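Prolyl oligopeptidase (Novosphingobium capsulatum, PDB 1YR2) probably cleaves peptide bonds on the carboxyl side of proline, and far less readily of alanine, in oligopeptides, as a serine peptidase of the S9A family. Local coordinates at residues A[76-81]-A[665-670]. Residues are numbered along the deposited sequence; the frame is centred on the assembly and turned at random.
Sequences AWVQAQ and HSFKYT. Unlike the reference sequence in segment 665-670: Phe667 (reference Leu).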
ATOM      1  N   ALA A  76     -29.480  -8.598 -20.618  1.00 17.69           N
ATOM      2  CA  ALA A  76     -29.460  -8.457 -22.077  1.00 17.92           C
ATOM      3  C   ALA A  76     -28.596  -7.254 -22.466  1.00 16.75           C
ATOM      4  O   ALA A  76     -27.831  -7.315 -23.412  1.00 15.64           O
ATOM      5  CB  ALA A  76     -30.889  -8.273 -22.630  1.00 18.51           C
ATOM      6  N   TRP A  77     -28.695  -6.175 -21.696  1.00 16.84           N
ATOM      7  CA  TRP A  77     -27.921  -4.963 -21.965  1.00 16.33           C
ATOM      8  C   TRP A  77     -26.444  -5.259 -21.732  1.00 16.75           C
ATOM      9  O   TRP A  77     -25.602  -4.895 -22.559  1.00 16.57           O
ATOM     10  CB  TRP A  77     -28.386  -3.850 -21.028  1.00 16.20           C
ATOM     11  CG  TRP A  77     -27.776  -2.515 -21.276  1.00 15.30           C
ATOM     12  CD1 TRP A  77     -28.209  -1.566 -22.122  1.00 14.95           C
ATOM     13  CD2 TRP A  77     -26.605  -2.001 -20.650  1.00 12.90           C
ATOM     14  NE1 TRP A  77     -27.372  -0.473 -22.060  1.00 15.97           N
ATOM     15  CE2 TRP A  77     -26.376  -0.728 -21.165  1.00 14.98           C
ATOM     16  CE3 TRP A  77     -25.704  -2.509 -19.708  1.00 11.56           C
ATOM     17  CZ2 TRP A  77     -25.298   0.053 -20.763  1.00 14.49           C
ATOM     18  CZ3 TRP A  77     -24.627  -1.729 -19.328  1.00 15.27           C
ATOM     19  CH2 TRP A  77     -24.441  -0.475 -19.848  1.00 13.96           C
ATOM     20  N   VAL A  78     -26.142  -5.921 -20.608  1.00 16.26           N
ATOM     21  CA  VAL A  78     -24.778  -6.288 -20.277  1.00 17.07           C
ATOM     22  C   VAL A  78     -24.169  -7.165 -21.378  1.00 17.50           C
ATOM     23  O   VAL A  78     -23.042  -6.933 -21.818  1.00 17.17           O
ATOM     24  CB  VAL A  78     -24.688  -6.973 -18.890  1.00 16.71           C
ATOM     25  CG1 VAL A  78     -23.359  -7.743 -18.732  1.00 17.96           C
ATOM     26  CG2 VAL A  78     -24.833  -5.939 -17.796  1.00 17.70           C
ATOM     27  N   GLN A  79     -24.910  -8.165 -21.851  1.00 18.11           N
ATOM     28  CA  GLN A  79     -24.364  -9.061 -22.876  1.00 19.30           C
ATOM     29  C   GLN A  79     -24.003  -8.291 -24.171  1.00 17.87           C
ATOM     30  O   GLN A  79     -22.927  -8.488 -24.717  1.00 17.35           O
ATOM     31  CB  GLN A  79     -25.378 -10.201 -23.163  1.00 19.47           C
ATOM     32  CG  GLN A  79     -25.030 -11.125 -24.329  1.00 26.35           C
ATOM     33  CD  GLN A  79     -25.832 -12.460 -24.277  1.00 34.33           C
ATOM     34  OE1 GLN A  79     -25.805 -13.174 -23.250  1.00 41.01           O
ATOM     35  NE2 GLN A  79     -26.529 -12.795 -25.371  1.00 37.48           N
ATOM     36  N   ALA A  80     -24.918  -7.420 -24.615  1.00 17.53           N
ATOM     37  CA  ALA A  80     -24.745  -6.571 -25.801  1.00 16.80           C
ATOM     38  C   ALA A  80     -23.593  -5.562 -25.655  1.00 15.97           C
ATOM     39  O   ALA A  80     -22.765  -5.439 -26.556  1.00 15.47           O
ATOM     40  CB  ALA A  80     -26.089  -5.841 -26.168  1.00 17.37           C
ATOM     41  N   GLN A  81     -23.481  -4.879 -24.523  1.00 15.39           N
ATOM     42  CA  GLN A  81     -22.428  -3.885 -24.356  1.00 15.60           C
ATOM     43  C   GLN A  81     -21.064  -4.581 -24.279  1.00 16.20           C
ATOM     44  O   GLN A  81     -20.090  -4.128 -24.861  1.00 15.68           O
ATOM     45  CB  GLN A  81     -22.633  -3.065 -23.072  1.00 14.66           C
ATOM     46  CG  GLN A  81     -23.824  -2.102 -23.109  1.00 15.06           C
ATOM     47  CD  GLN A  81     -23.675  -0.945 -24.101  1.00 11.24           C
ATOM     48  OE1 GLN A  81     -22.570  -0.675 -24.584  1.00 15.89           O
ATOM     49  NE2 GLN A  81     -24.785  -0.253 -24.401  1.00 10.70           N
ATOM     50  N   HIS A 665     -23.969   2.083 -11.231  1.00 12.40           N
ATOM     51  CA  HIS A 665     -23.369   3.393 -11.438  1.00 13.49           C
ATOM     52  C   HIS A 665     -22.734   3.467 -12.843  1.00 12.74           C
ATOM     53  O   HIS A 665     -23.015   4.383 -13.616  1.00 12.64           O
ATOM     54  CB  HIS A 665     -22.272   3.698 -10.401  1.00 12.66           C
ATOM     55  CG  HIS A 665     -22.769   3.965  -9.013  1.00 15.24           C
ATOM     56  ND1 HIS A 665     -23.359   5.157  -8.648  1.00 12.64           N
ATOM     57  CD2 HIS A 665     -22.714   3.205  -7.884  1.00 15.21           C
ATOM     58  CE1 HIS A 665     -23.670   5.107  -7.364  1.00 15.52           C
ATOM     59  NE2 HIS A 665     -23.263   3.943  -6.867  1.00 14.49           N
ATOM     60  N   SER A 666     -21.859   2.516 -13.139  1.00 12.14           N
ATOM     61  CA  SER A 666     -21.164   2.471 -14.426  1.00 12.69           C
ATOM     62  C   SER A 666     -22.118   2.213 -15.602  1.00 13.41           C
ATOM     63  O   SER A 666     -21.965   2.749 -16.672  1.00 12.35           O
ATOM     64  CB  SER A 666     -20.070   1.422 -14.398  1.00 13.40           C
ATOM     65  OG  SER A 666     -18.954   1.832 -13.649  1.00 13.50           O
ATOM     66  N   PHE A 667     -23.101   1.350 -15.394  1.00 13.58           N
ATOM     67  CA  PHE A 667     -24.029   1.022 -16.431  1.00 12.22           C
ATOM     68  C   PHE A 667     -24.816   2.272 -16.803  1.00 12.56           C
ATOM     69  O   PHE A 667     -24.959   2.565 -17.994  1.00 13.11           O
ATOM     70  CB  PHE A 667     -25.009  -0.065 -15.972  1.00 11.84           C
ATOM     71  CG  PHE A 667     -24.402  -1.440 -15.708  1.00 10.20           C
ATOM     72  CD1 PHE A 667     -23.071  -1.760 -15.988  1.00 11.10           C
ATOM     73  CD2 PHE A 667     -25.232  -2.429 -15.142  1.00 12.15           C
ATOM     74  CE1 PHE A 667     -22.578  -2.983 -15.699  1.00 12.47           C
ATOM     75  CE2 PHE A 667     -24.746  -3.691 -14.861  1.00 15.51           C
ATOM     76  CZ  PHE A 667     -23.438  -3.991 -15.164  1.00 14.55           C
ATOM     77  N   LYS A 668     -25.371   3.006 -15.834  1.00 12.72           N
ATOM     78  CA  LYS A 668     -26.230   4.184 -16.150  1.00 13.03           C
ATOM     79  C   LYS A 668     -25.405   5.299 -16.764  1.00 13.10           C
ATOM     80  O   LYS A 668     -25.862   5.991 -17.673  1.00 12.54           O
ATOM     81  CB  LYS A 668     -26.918   4.725 -14.882  1.00 13.40           C
ATOM     82  CG  LYS A 668     -27.988   3.753 -14.341  1.00 16.79           C
ATOM     83  CD  LYS A 668     -29.002   4.474 -13.455  1.00 17.76           C
ATOM     84  CE  LYS A 668     -28.340   5.343 -12.425  1.00 15.56           C
ATOM     85  NZ  LYS A 668     -29.321   5.844 -11.440  1.00 14.42           N
ATOM     86  N   TYR A 669     -24.175   5.463 -16.270  1.00 11.86           N
ATOM     87  CA  TYR A 669     -23.247   6.470 -16.786  1.00 11.41           C
ATOM     88  C   TYR A 669     -22.914   6.204 -18.244  1.00 11.74           C
ATOM     89  O   TYR A 669     -22.946   7.114 -19.046  1.00 11.25           O
ATOM     90  CB  TYR A 669     -21.962   6.485 -15.936  1.00 10.85           C
ATOM     91  CG  TYR A 669     -20.893   7.352 -16.451  1.00  9.89           C
ATOM     92  CD1 TYR A 669     -20.977   8.739 -16.328  1.00 11.88           C
ATOM     93  CD2 TYR A 669     -19.717   6.813 -16.942  1.00 12.05           C
ATOM     94  CE1 TYR A 669     -19.945   9.579 -16.799  1.00 10.66           C
ATOM     95  CE2 TYR A 669     -18.686   7.638 -17.404  1.00 11.75           C
ATOM     96  CZ  TYR A 669     -18.794   9.017 -17.300  1.00 12.31           C
ATOM     97  OH  TYR A 669     -17.755   9.799 -17.758  1.00 10.99           O
ATOM     98  N   THR A 670     -22.670   4.947 -18.586  1.00 11.77           N
ATOM     99  CA  THR A 670     -22.420   4.552 -19.982  1.00 12.55           C
ATOM    100  C   THR A 670     -23.634   4.796 -20.896  1.00 11.33           C
ATOM    101  O   THR A 670     -23.519   5.264 -22.037  1.00 12.24           O
ATOM    102  CB  THR A 670     -22.041   3.043 -20.009  1.00 12.65           C
ATOM    103  OG1 THR A 670     -20.820   2.851 -19.273  1.00 13.34           O
ATOM    104  CG2 THR A 670     -21.742   2.601 -21.449  1.00 13.61           C
TER
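Trp77 and Val78 of helix 72-89 pack against Phe667 of helix 664-675, setting a helix from the N-terminal part of the chain onto the alpha/beta-hydrolase fold, as in prolyl oligopeptidases, where the N-terminal segment belongs to the catalytic domain. The axes of 76-81 and 665-670 approach to 12.1 Å at an angle of 67°, and no hydrogen bond links these two segments. With CG of Trp77 anti to the backbone N (chi1 -174°), the indole is carried across to Phe667 and puts the far end of its six-membered ring against it. There CZ3 of Trp77 lies 3.6 Å from CG of Phe667, while CH2 of Trp77 comes equally near the Phe667 backbone O. The two six-membered rings are neither stacked nor edge-to-face, their planes meeting at 49° with centroids 5.3 Å apart. At the indole edge, close to its plane, Trp77 CH2 approaches Thr670 CB at 4.3 Å. The pyrrole side is fixed differently, NE1 being hydrogen-bonded to Ser43 OG. Without the indole, as with an alanine here, a gap is likely to open beside Phe667 and Thr670, and Ser43 OG would lose its NE1 partner. Val78 reaches the outer end of the same phenyl ring, its CG2 3.6 Å from Phe667 CZ, so Phe667 meets the first helix at both its root and its tip. Ile685 and Ile687 of strand 683-687 and Thr654 of strand 649-654 also pack on Phe667, tying the contact to the hydrolase sheet. One turn after Trp77, Gln81 folds back over the indole, CG 3.4 Å above the centre of one face, and its NE2 is hydrogen-bonded to Gln674 OE1 farther along the second helix. Within that helix, Thr670 OG1 bonds to Ser666 O at 2.8 Å, meeting this carbonyl from the face opposite to Thr670 N.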